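Local coordinates for Dps family protein (Staphylococcus aureus subsp. aureus, PDB 2D5K), which probably oxidises and stores iron inside a hollow shell of twelve subunits, and probably compacts the bacterial nucleoid as a Dps protein, at residues H42-F45 with E46-N50; V96-L99 with S100-T104; I130-Q133 with T134-K138; K138-W141 with M142-S145. One frame throughout, in Å; residues are numbered along the deposited sequence.

Interaction 1: H42-F45 with E46-N50; sequences HVKF and EELYN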
# COMPACT_ATOMS: atom_id res chain seq x y z
N HIS B 42 10.87 -13.97 21.14
CA HIS B 42 11.07 -14.68 19.88
C HIS B 42 11.07 -13.65 18.75
O HIS B 42 11.93 -13.68 17.86
CB HIS B 42 9.94 -15.71 19.69
CG HIS B 42 10.00 -16.46 18.39
ND1 HIS B 42 9.04 -16.33 17.41
CD2 HIS B 42 10.90 -17.35 17.92
CE1 HIS B 42 9.34 -17.12 16.39
NE2 HIS B 42 10.47 -17.75 16.68
N VAL B 43 10.12 -12.73 18.80
CA VAL B 43 10.01 -11.68 17.79
C VAL B 43 11.12 -10.64 17.93
O VAL B 43 11.75 -10.27 16.95
CB VAL B 43 8.64 -10.97 17.86
CG1 VAL B 43 8.62 -9.78 16.91
CG2 VAL B 43 7.54 -11.95 17.51
N LYS B 44 11.35 -10.17 19.15
CA LYS B 44 12.38 -9.16 19.38
C LYS B 44 13.75 -9.61 18.87
O LYS B 44 14.49 -8.82 18.28
CB LYS B 44 12.48 -8.81 20.87
CG LYS B 44 13.47 -7.68 21.15
CD LYS B 44 13.09 -6.42 20.38
CE LYS B 44 14.22 -5.40 20.34
NZ LYS B 44 14.55 -4.81 21.67
N PHE B 45 14.10 -10.87 19.09
CA PHE B 45 15.39 -11.36 18.63
C PHE B 45 15.48 -11.35 17.11
O PHE B 45 16.57 -11.16 16.56
CB PHE B 45 15.67 -12.77 19.18
CG PHE B 45 15.85 -12.82 20.68
CD1 PHE B 45 16.44 -11.75 21.35
CD2 PHE B 45 15.44 -13.93 21.41
CE1 PHE B 45 16.61 -11.79 22.74
CE2 PHE B 45 15.62 -13.98 22.79
CZ PHE B 45 16.20 -12.91 23.45
N GLU B 46 14.36 -11.55 16.43
CA GLU B 46 14.36 -11.53 14.97
C GLU B 46 14.54 -10.09 14.49
O GLU B 46 15.28 -9.84 13.54
CB GLU B 46 13.06 -12.09 14.39
CG GLU B 46 13.09 -12.18 12.87
CD GLU B 46 11.88 -12.86 12.27
OE1 GLU B 46 11.33 -13.78 12.91
OE2 GLU B 46 11.49 -12.50 11.13
N GLU B 47 13.88 -9.15 15.14
CA GLU B 47 14.01 -7.75 14.77
C GLU B 47 15.48 -7.36 14.91
O GLU B 47 16.03 -6.63 14.09
CB GLU B 47 13.14 -6.87 15.66
CG GLU B 47 11.67 -7.31 15.72
CD GLU B 47 10.79 -6.37 16.52
OE1 GLU B 47 11.24 -5.88 17.57
OE2 GLU B 47 9.64 -6.14 16.10
N LEU B 48 16.11 -7.88 15.96
CA LEU B 48 17.51 -7.59 16.21
C LEU B 48 18.45 -8.20 15.17
O LEU B 48 19.38 -7.52 14.73
CB LEU B 48 17.92 -8.07 17.61
CG LEU B 48 17.31 -7.23 18.74
CD1 LEU B 48 17.58 -7.88 20.09
CD2 LEU B 48 17.89 -5.82 18.70
N TYR B 49 18.24 -9.45 14.76
CA TYR B 49 19.16 -9.96 13.77
C TYR B 49 18.91 -9.35 12.40
O TYR B 49 19.84 -9.25 11.60
CB TYR B 49 19.22 -11.51 13.72
CG TYR B 49 17.97 -12.31 13.36
CD1 TYR B 49 17.33 -12.16 12.12
CD2 TYR B 49 17.51 -13.30 14.22
CE1 TYR B 49 16.25 -12.99 11.76
CE2 TYR B 49 16.44 -14.13 13.87
CZ TYR B 49 15.82 -13.97 12.65
OH TYR B 49 14.77 -14.81 12.33
N ASN B 50 17.69 -8.90 12.13
CA ASN B 50 17.43 -8.25 10.85
C ASN B 50 18.20 -6.93 10.85
O ASN B 50 18.75 -6.51 9.83
CB ASN B 50 15.93 -7.98 10.65
CG ASN B 50 15.17 -9.23 10.25
OD1 ASN B 50 15.73 -10.15 9.65
ND2 ASN B 50 13.87 -9.25 10.55
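K44 lies across E47 and L48 on helix 38-65, one of the long helices of the ferritin-like four-helix bundle. The contact is local, between residues three and four apart. K44 CG stands opposite the backbone N (chi1 -176°), and the chain then bends at chi2 and chi4. The bend at chi2 (58°) sets CD beside E47 and CE beside L48. CD of K44 comes to 3.4 Å from OE1 of E47, with the two side chains at about a right angle. Their charged ends do not meet: NZ of K44 stays 5.4 Å from OE1 of E47. Further out, CE of K44 touches CG of L48 at 3.9 Å. L48 also leans on F45. CD1 of L48 sits at the edge of the F45 ring, near the ring plane, 4.2 Å from CD1 of F45. F45 packs on M95 and L99 of helix 92-120, while K44 and L48 reach H139 and F143 of helix 123-147. H42 faces a subunit boundary, where its NE2 is hydrogen-bonded to E61 of a neighbouring subunit. In related Dps proteins the ferroxidase centre lies at such a boundary, so H42 is probably close to it. The carbonyl of F45 meets Y49 twice over: F45 O accepts a hydrogen bond from the backbone N of Y49 at 3.0 Å, and CD2 of the Y49 ring rests 3.3 Å from F45 O, in an oblique approach.

Interaction 2: V96-L99 with S100-T104; sequences VEEL and SQDFT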
# COMPACT_ATOMS: atom_id res chain seq x y z
N VAL B 96 18.95 -12.31 27.55
CA VAL B 96 18.86 -10.86 27.55
C VAL B 96 20.04 -10.26 28.30
O VAL B 96 20.58 -9.23 27.90
CB VAL B 96 17.52 -10.38 28.15
CG1 VAL B 96 17.46 -8.86 28.19
CG2 VAL B 96 16.37 -10.93 27.33
N GLU B 97 20.45 -10.91 29.39
CA GLU B 97 21.59 -10.42 30.15
C GLU B 97 22.85 -10.42 29.28
O GLU B 97 23.60 -9.44 29.27
CB GLU B 97 21.85 -11.30 31.39
CG GLU B 97 20.75 -11.24 32.43
CD GLU B 97 21.07 -12.07 33.66
OE1 GLU B 97 21.50 -13.24 33.50
OE2 GLU B 97 20.90 -11.57 34.79
N GLU B 98 23.07 -11.50 28.53
CA GLU B 98 24.25 -11.56 27.69
C GLU B 98 24.20 -10.55 26.55
O GLU B 98 25.21 -9.92 26.23
CB GLU B 98 24.46 -12.96 27.10
CG GLU B 98 25.76 -13.05 26.30
CD GLU B 98 26.25 -14.47 26.12
OE1 GLU B 98 26.43 -15.17 27.14
OE2 GLU B 98 26.47 -14.88 24.97
N LEU B 99 23.04 -10.38 25.94
CA LEU B 99 22.93 -9.40 24.86
C LEU B 99 23.20 -8.01 25.43
O LEU B 99 23.85 -7.19 24.79
CB LEU B 99 21.53 -9.44 24.24
CG LEU B 99 21.22 -10.67 23.38
CD1 LEU B 99 19.79 -10.58 22.86
CD2 LEU B 99 22.21 -10.75 22.21
N SER B 100 22.73 -7.75 26.64
CA SER B 100 22.96 -6.45 27.25
C SER B 100 24.46 -6.24 27.43
O SER B 100 24.98 -5.16 27.13
CB SER B 100 22.26 -6.33 28.60
OG SER B 100 22.53 -5.07 29.18
N GLN B 101 25.16 -7.26 27.92
CA GLN B 101 26.60 -7.13 28.10
C GLN B 101 27.28 -6.93 26.75
O GLN B 101 28.21 -6.14 26.63
CB GLN B 101 27.19 -8.36 28.79
CG GLN B 101 28.67 -8.20 29.15
CD GLN B 101 28.92 -7.06 30.12
OE1 GLN B 101 28.39 -7.04 31.23
NE2 GLN B 101 29.73 -6.09 29.69
N ASP B 102 26.81 -7.63 25.72
CA ASP B 102 27.39 -7.47 24.39
C ASP B 102 27.18 -6.04 23.91
O ASP B 102 28.10 -5.41 23.39
CB ASP B 102 26.74 -8.42 23.37
CG ASP B 102 27.23 -9.85 23.50
OD1 ASP B 102 28.38 -10.05 23.95
OD2 ASP B 102 26.48 -10.78 23.13
N PHE B 103 25.96 -5.53 24.07
CA PHE B 103 25.67 -4.17 23.63
C PHE B 103 26.46 -3.13 24.41
O PHE B 103 26.85 -2.10 23.85
CB PHE B 103 24.16 -3.92 23.71
CG PHE B 103 23.40 -4.49 22.54
CD1 PHE B 103 23.66 -5.79 22.09
CD2 PHE B 103 22.44 -3.74 21.87
CE1 PHE B 103 22.97 -6.32 21.00
CE2 PHE B 103 21.75 -4.26 20.78
CZ PHE B 103 22.02 -5.56 20.34
N THR B 104 26.71 -3.40 25.68
CA THR B 104 27.50 -2.48 26.49
C THR B 104 28.93 -2.48 25.93
O THR B 104 29.55 -1.42 25.77
CB THR B 104 27.54 -2.92 27.97
OG1 THR B 104 26.26 -2.68 28.57
CG2 THR B 104 28.62 -2.14 28.74
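E98 overlaps D102 one turn further along helix 92-120, with CG of E98 4.0 Å from OD2 of D102. The two side chains slant across each other, and their carboxylate planes are 71° apart. OE2 of E98 and OD2 of D102 are 4.5 Å apart. Two like charges this near would probably repel, but K25 makes a salt bridge to each of these oxygens, and OE1 of E98 is hydrogen-bonded to the hydroxyl of Y90.

L99 and F103 form the next pair along the helix. Here the aromatic ring meets the backbone. F103 CG lies opposite its own carbonyl carbon (chi1 -80°), which turns the ring back toward the preceding turn. CD1 of F103 comes to 3.0 Å from L99 O, an oblique approach. L99 O also accepts a hydrogen bond from the backbone N of F103 at 2.8 Å. S100 repeats the backbone pattern, its N bonded to V96 O at 2.9 Å.

The helix belongs to a ferritin-like bundle and presents a different side to each neighbour. L99 packs on L26 and F29 of helix 5-32. V96 and F103 face helix 123-147, where V96 touches F143 and L147, the hydroxyl of S100 is hydrogen-bonded to N140, and the ring of F103 meets F143 edge-to-face.

Interaction 3: I130-Q133 with T134-K138; sequences IGMQ and TSVDK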
# COMPACT_ATOMS: atom_id res chain seq x y z
N ILE B 130 28.02 6.35 14.69
CA ILE B 130 27.09 7.08 15.55
C ILE B 130 25.69 6.50 15.42
O ILE B 130 25.01 6.27 16.42
CB ILE B 130 27.01 8.58 15.16
CG1 ILE B 130 28.39 9.23 15.28
CG2 ILE B 130 26.00 9.29 16.05
CD1 ILE B 130 28.95 9.22 16.65
N GLY B 131 25.26 6.26 14.19
CA GLY B 131 23.94 5.69 13.97
C GLY B 131 23.81 4.35 14.66
O GLY B 131 22.79 4.05 15.27
N MET B 132 24.85 3.53 14.56
CA MET B 132 24.85 2.22 15.20
C MET B 132 24.81 2.34 16.72
O MET B 132 24.04 1.65 17.39
CB MET B 132 26.09 1.42 14.79
CG MET B 132 26.20 0.06 15.47
SD MET B 132 27.70 -0.85 15.02
CE MET B 132 27.22 -1.51 13.43
N GLN B 133 25.63 3.22 17.27
CA GLN B 133 25.66 3.41 18.72
C GLN B 133 24.30 3.88 19.23
O GLN B 133 23.88 3.51 20.32
CB GLN B 133 26.75 4.42 19.10
CG GLN B 133 26.99 4.52 20.61
CD GLN B 133 28.08 5.52 20.95
OE1 GLN B 133 28.10 6.62 20.40
NE2 GLN B 133 28.98 5.14 21.86
N THR B 134 23.62 4.70 18.43
CA THR B 134 22.30 5.20 18.80
C THR B 134 21.35 4.03 19.06
O THR B 134 20.69 3.96 20.10
CB THR B 134 21.69 6.07 17.68
OG1 THR B 134 22.52 7.22 17.45
CG2 THR B 134 20.28 6.53 18.06
N SER B 135 21.28 3.11 18.10
CA SER B 135 20.40 1.96 18.22
C SER B 135 20.86 0.99 19.30
O SER B 135 20.04 0.45 20.06
CB SER B 135 20.30 1.23 16.88
OG SER B 135 19.49 0.07 17.01
N VAL B 136 22.16 0.75 19.37
CA VAL B 136 22.71 -0.15 20.39
C VAL B 136 22.34 0.33 21.79
O VAL B 136 21.87 -0.45 22.63
CB VAL B 136 24.25 -0.25 20.25
CG1 VAL B 136 24.86 -0.90 21.49
CG2 VAL B 136 24.60 -1.07 19.00
N ASP B 137 22.55 1.61 22.06
CA ASP B 137 22.23 2.17 23.37
C ASP B 137 20.74 2.11 23.68
O ASP B 137 20.34 1.84 24.81
CB ASP B 137 22.72 3.62 23.47
CG ASP B 137 24.23 3.73 23.55
OD1 ASP B 137 24.90 2.69 23.74
OD2 ASP B 137 24.75 4.86 23.44
N LYS B 138 19.92 2.37 22.67
CA LYS B 138 18.47 2.34 22.84
C LYS B 138 18.03 0.93 23.21
O LYS B 138 17.28 0.73 24.17
CB LYS B 138 17.79 2.79 21.55
CG LYS B 138 16.28 2.91 21.64
CD LYS B 138 15.73 3.47 20.33
CE LYS B 138 14.23 3.69 20.40
NZ LYS B 138 13.68 4.21 19.11
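On helix 123-147, the last helix of the ferritin-like bundle, the hydroxyl of T134 folds back onto the carbonyl of I130. This is the familiar bond of a helical threonine to the residue four places earlier. OG1 of T134 sits beside its own backbone N (chi1 -62°), and from there it reaches I130 O at 2.9 Å. The hydroxyl comes in from above the carbonyl plane, 38° out of it. The backbone N of T134 bonds to I130 O as well, also at 2.9 Å, from the opposite face of that plane. One carbonyl oxygen is thus gripped by two donors, and the threonine hydroxyl needs no partner outside the helix for its proton.

Q133 and D137 make the polar pair one turn on. CG of Q133 lies 3.6 Å from OD2 of D137, so the carboxylate rests against the methylene. The amide plane is 36° from the carboxylate plane, and NE2 of Q133 is hydrogen-bonded to E111. D137 is held at both oxygens: OD1 bonds to S107, and OD2 makes a salt bridge to R62 of a neighbouring subunit.

M132 and V136 form the apolar side. CG of M132 meets CG2 of V136 at 4.0 Å, and CG2 of V136 also lies 3.2 Å from M132 O. This side turns into the bundle. M132 packs on W19 of helix 5-32, on Y55 and L59 of helix 38-65 and on L110 of helix 92-120, and V136 touches F103 of the same helix 92-120.

Interaction 4: K138-W141 with M142-S145; sequences KHNW and MFKS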
# COMPACT_ATOMS: atom_id res chain seq x y z
N LYS B 138 19.92 2.37 22.67
CA LYS B 138 18.47 2.34 22.84
C LYS B 138 18.03 0.93 23.21
O LYS B 138 17.28 0.73 24.17
CB LYS B 138 17.79 2.79 21.55
CG LYS B 138 16.28 2.91 21.64
CD LYS B 138 15.73 3.47 20.33
CE LYS B 138 14.23 3.69 20.40
NZ LYS B 138 13.68 4.21 19.11
N HIS B 139 18.49 -0.06 22.45
CA HIS B 139 18.15 -1.45 22.73
C HIS B 139 18.64 -1.85 24.11
O HIS B 139 17.95 -2.57 24.84
CB HIS B 139 18.78 -2.38 21.70
CG HIS B 139 18.16 -2.31 20.34
ND1 HIS B 139 16.82 -2.53 20.12
CD2 HIS B 139 18.71 -2.07 19.13
CE1 HIS B 139 16.57 -2.43 18.83
NE2 HIS B 139 17.70 -2.15 18.20
N ASN B 140 19.83 -1.40 24.47
CA ASN B 140 20.39 -1.77 25.77
C ASN B 140 19.52 -1.25 26.90
O ASN B 140 19.33 -1.94 27.90
CB ASN B 140 21.82 -1.25 25.90
CG ASN B 140 22.67 -2.11 26.82
OD1 ASN B 140 22.21 -3.15 27.30
ND2 ASN B 140 23.90 -1.69 27.06
N TRP B 141 18.98 -0.04 26.76
CA TRP B 141 18.11 0.49 27.79
C TRP B 141 16.91 -0.44 27.92
O TRP B 141 16.48 -0.77 29.03
CB TRP B 141 17.64 1.91 27.44
CG TRP B 141 16.26 2.22 27.97
CD1 TRP B 141 15.85 2.17 29.27
CD2 TRP B 141 15.10 2.53 27.19
NE1 TRP B 141 14.50 2.42 29.35
CE2 TRP B 141 14.02 2.64 28.09
CE3 TRP B 141 14.87 2.72 25.82
CZ2 TRP B 141 12.71 2.93 27.66
CZ3 TRP B 141 13.57 3.01 25.40
CH2 TRP B 141 12.51 3.11 26.32
N MET B 142 16.36 -0.88 26.79
CA MET B 142 15.22 -1.79 26.82
C MET B 142 15.59 -3.11 27.49
O MET B 142 14.82 -3.63 28.30
CB MET B 142 14.70 -2.04 25.40
CG MET B 142 14.22 -0.77 24.70
SD MET B 142 13.50 -1.11 23.08
CE MET B 142 12.92 0.53 22.64
N PHE B 143 16.76 -3.67 27.17
CA PHE B 143 17.19 -4.93 27.78
C PHE B 143 17.28 -4.76 29.29
O PHE B 143 16.77 -5.59 30.05
CB PHE B 143 18.56 -5.38 27.27
CG PHE B 143 18.62 -5.64 25.79
CD1 PHE B 143 17.51 -6.12 25.11
CD2 PHE B 143 19.81 -5.44 25.09
CE1 PHE B 143 17.58 -6.39 23.74
CE2 PHE B 143 19.89 -5.71 23.72
CZ PHE B 143 18.77 -6.19 23.05
N LYS B 144 17.94 -3.69 29.73
CA LYS B 144 18.10 -3.43 31.16
C LYS B 144 16.77 -3.22 31.86
O LYS B 144 16.61 -3.59 33.03
CB LYS B 144 19.00 -2.22 31.38
CG LYS B 144 20.44 -2.43 30.92
CD LYS B 144 21.26 -1.17 31.10
CE LYS B 144 22.69 -1.35 30.65
NZ LYS B 144 23.49 -0.11 30.87
N SER B 145 15.81 -2.63 31.16
CA SER B 145 14.49 -2.40 31.75
C SER B 145 13.79 -3.75 31.90
O SER B 145 13.16 -4.02 32.93
CB SER B 145 13.66 -1.46 30.87
OG SER B 145 14.23 -0.16 30.86
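M142 has its CG beside the backbone N (chi1 -61°), which puts CG over one face of the W141 indole, while the chain runs on extended. The indole itself is turned to chi1 149°, well short of a fully staggered position. CG of M142 is 3.7 Å from CE3 of W141. It makes a CH-pi contact with the six-membered ring, 29° off the ring normal. CE of M142 goes on to CZ3 of W141 at 3.8 Å. The sulfur adds a Met-aromatic contact, oblique to the ring, with SD of M142 5.4 Å from the centroid of the six-membered ring of W141. Alongside, CE of M142 touches CE of the extended K138 at 4.1 Å.

All of this lies near the end of helix 123-147 in the ferritin-like bundle, at a subunit boundary. The W141 ring meets that of H42 of a neighbouring subunit, and M142 packs on F38 of the same subunit. S145 makes two bonds to one carbonyl: OG of S145 bonds to W141 O at 3.0 Å from above the carbonyl plane, and its backbone N reaches the same oxygen from the opposite face.

On the inner side, one face of the F143 ring covers H139 O, which sits 3.3 Å above the ring plane, offset toward the rim. CE of K144 lies 3.8 Å from ND2 of N140, whose amide is hydrogen-bonded to S100 and T104.

In the fold
Three of the four helices of the bundle carry these contacts. Interactions 2 and 4 are the nearest pair, with centres 9 Å apart. S100 OG meets N140 OD1 at 2.7 Å and T104 OG1 meets N140 ND2 at 3.0 Å, probably hydrogen bonds. Interaction 1 touches interaction 2 where F45 CE1 meets L99 CD1 at 3.4 Å. It touches interaction 4 where L48 CD1 meets F143 CZ at 3.6 Å. Interactions 3 and 4 share K138, and both reach the same neighbouring subunit. Interactions 1 and 3 stay about 6 Å apart at their nearest atoms. H42 and W141 meet between subunits, so interactions 1 and 4 also help join the shell.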